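Local coordinates for protein putative aspartyl-tRNA synthetase (PDB 6OD8) that probably attaches L-aspartate to its cognate tRNA(Asp) at the cost of ATP, as a class II aminoacyl-tRNA synthetase, at residues Ser77-Pro82 against Val89-Arg94. Numbering follows the deposited sequence. Where two conformers were deposited one is given.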
loop_
_atom_site.group_PDB
_atom_site.type_symbol
_atom_site.label_atom_id
_atom_site.label_comp_id
_atom_site.label_asym_id
_atom_site.label_seq_id
_atom_site.Cartn_x
_atom_site.Cartn_y
_atom_site.Cartn_z
ATOM N N SER A 77 24.001 -14.379 -4.471
ATOM C CA SER A 77 24.397 -12.972 -4.436
ATOM C C SER A 77 25.649 -12.751 -3.600
ATOM O O SER A 77 26.394 -11.794 -3.841
ATOM C CB SER A 77 23.245 -12.115 -3.902
ATOM O OG SER A 77 22.768 -12.602 -2.648
ATOM N N GLU A 78 25.915 -13.636 -2.631
ATOM C CA GLU A 78 27.009 -13.465 -1.684
ATOM C C GLU A 78 28.321 -14.100 -2.139
ATOM O O GLU A 78 29.325 -13.962 -1.438
ATOM C CB GLU A 78 26.610 -14.044 -0.316
ATOM C CG GLU A 78 25.522 -13.266 0.425
ATOM C CD GLU A 78 25.088 -13.937 1.734
ATOM O OE1 GLU A 78 25.682 -14.971 2.121
ATOM O OE2 GLU A 78 24.141 -13.432 2.378
ATOM N N LEU A 79 28.351 -14.766 -3.297
ATOM C CA LEU A 79 29.469 -15.634 -3.653
ATOM C C LEU A 79 30.762 -14.894 -3.957
ATOM O O LEU A 79 31.816 -15.539 -4.046
ATOM C CB LEU A 79 29.083 -16.494 -4.854
ATOM C CG LEU A 79 28.120 -17.618 -4.502
ATOM C CD1 LEU A 79 27.683 -18.387 -5.754
ATOM C CD2 LEU A 79 28.793 -18.524 -3.489
ATOM N N SER A 80 30.723 -13.580 -4.130
ATOM C CA SER A 80 31.951 -12.847 -4.380
ATOM C C SER A 80 32.562 -12.261 -3.112
ATOM O O SER A 80 33.651 -11.680 -3.183
ATOM C CB SER A 80 31.704 -11.756 -5.424
ATOM O OG SER A 80 31.698 -12.331 -6.723
ATOM N N ARG A 81 31.905 -12.421 -1.966
ATOM C CA ARG A 81 32.496 -12.048 -0.689
ATOM C C ARG A 81 33.875 -12.692 -0.550
ATOM O O ARG A 81 34.011 -13.905 -0.768
ATOM C CB ARG A 81 31.591 -12.483 0.468
ATOM C CG ARG A 81 30.414 -11.546 0.757
ATOM C CD ARG A 81 29.347 -12.230 1.624
ATOM N NE ARG A 81 29.928 -13.080 2.668
ATOM C CZ ARG A 81 29.224 -13.829 3.516
ATOM N NH1 ARG A 81 27.898 -13.841 3.457
ATOM N NH2 ARG A 81 29.847 -14.571 4.427
ATOM N N PRO A 82 34.915 -11.924 -0.208
ATOM C CA PRO A 82 36.273 -12.493 -0.193
ATOM C C PRO A 82 36.464 -13.607 0.822
ATOM O O PRO A 82 37.361 -14.437 0.638
ATOM C CB PRO A 82 37.157 -11.283 0.139
ATOM C CG PRO A 82 36.252 -10.373 0.902
ATOM C CD PRO A 82 34.896 -10.530 0.267
ATOM N N VAL A 89 30.839 -24.452 -0.069
ATOM C CA VAL A 89 29.585 -23.908 0.448
ATOM C C VAL A 89 28.393 -24.611 -0.194
ATOM O O VAL A 89 28.507 -25.304 -1.206
ATOM C CB VAL A 89 29.472 -22.382 0.223
ATOM C CG1 VAL A 89 30.584 -21.648 0.954
ATOM C CG2 VAL A 89 29.523 -22.080 -1.254
ATOM N N LEU A 90 27.229 -24.393 0.406
ATOM C CA LEU A 90 25.964 -24.955 -0.056
ATOM C C LEU A 90 25.139 -23.840 -0.670
ATOM O O LEU A 90 24.811 -22.869 0.014
ATOM C CB LEU A 90 25.200 -25.596 1.102
ATOM C CG LEU A 90 23.804 -26.120 0.772
ATOM C CD1 LEU A 90 23.894 -27.298 -0.189
ATOM C CD2 LEU A 90 23.097 -26.508 2.057
ATOM N N ILE A 91 24.794 -23.991 -1.941
ATOM C CA ILE A 91 24.030 -22.987 -2.671
ATOM C C ILE A 91 22.797 -23.652 -3.267
ATOM O O ILE A 91 22.857 -24.792 -3.739
ATOM C CB ILE A 91 24.886 -22.332 -3.777
ATOM C CG1 ILE A 91 26.200 -21.806 -3.194
ATOM C CG2 ILE A 91 24.126 -21.199 -4.449
ATOM C CD1 ILE A 91 27.381 -21.958 -4.137
ATOM N N ARG A 92 21.676 -22.929 -3.247
ATOM C CA ARG A 92 20.477 -23.329 -3.972
ATOM C C ARG A 92 20.284 -22.363 -5.136
ATOM O O ARG A 92 20.244 -21.146 -4.930
ATOM C CB ARG A 92 19.260 -23.322 -3.045
ATOM C CG ARG A 92 17.993 -23.804 -3.709
ATOM C CD ARG A 92 16.939 -24.058 -2.648
ATOM N NE ARG A 92 17.359 -25.153 -1.760
ATOM C CZ ARG A 92 16.690 -25.545 -0.675
ATOM N NH1 ARG A 92 15.562 -24.924 -0.339
ATOM N NH2 ARG A 92 17.154 -26.558 0.074
ATOM N N ALA A 93 20.181 -22.891 -6.358
ATOM C CA ALA A 93 20.153 -22.023 -7.524
ATOM C C ALA A 93 19.395 -22.682 -8.669
ATOM O O ALA A 93 19.175 -23.899 -8.686
ATOM C CB ALA A 93 21.582 -21.676 -7.987
ATOM N N ARG A 94 19.040 -21.841 -9.644
ATOM C CA ARG A 94 18.513 -22.260 -10.938
ATOM C C ARG A 94 19.629 -22.710 -11.865
ATOM O O ARG A 94 20.694 -22.095 -11.916
ATOM C CB ARG A 94 17.773 -21.098 -11.613
ATOM C CG ARG A 94 16.488 -20.708 -10.939
ATOM C CD ARG A 94 15.301 -21.333 -11.630
ATOM N NE ARG A 94 14.049 -20.779 -11.110
ATOM C CZ ARG A 94 12.883 -21.415 -11.150
ATOM N NH1 ARG A 94 12.798 -22.622 -11.688
ATOM N NH2 ARG A 94 11.793 -20.830 -10.673
#
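Leu79 pushes its forked end against the tip of the Ile91 side chain, the two meeting end to end. Ile91 CD1 sits over the fork, 3.8 Å from Leu79 CD2 and 3.9 Å from Leu79 CD1, so both leucine methyls share one isoleucine methyl. The CA atoms of Leu79 and Ile91 stay 9.2 Å apart, a gap bridged wholly by side chains. On the isoleucine, CG1 lies anti to the carbonyl carbon (chi1 -53°), and this branch carries CD1 out to the leucine. Ile91 was modelled in two conformers, so these CD1 distances hold for one of them and the exact fit is less certain. Val89, two residues earlier on the same strand, adds a looser touch: its CG2 is 4.3 Å from Leu79 CD2.

Leu79 is presented by a type I beta turn running from Glu78 to Arg81, closed by Arg81 N donating to Glu78 O at 3.1 Å. The same two residues are joined again by a salt bridge, Arg81 NH1 to Glu78 OE1 at 2.8 Å, although the arginine is poorly ordered. Strand 88-100 belongs to the OB-fold beta barrel, which in class II aspartyl-tRNA synthetases recognises the tRNA anticodon and probably does so here; it pairs with strand 142-151. Val149 of that strand touches both Leu79 and Val89, while Val116 of strand 114-121 also meets Leu79. The turn thus plugs a leucine into the apolar lining of the curled sheet. With no hydrogen bond or salt bridge spanning the two segments, their direct cohesion comes from van der Waals contact and the burial of aliphatic surface.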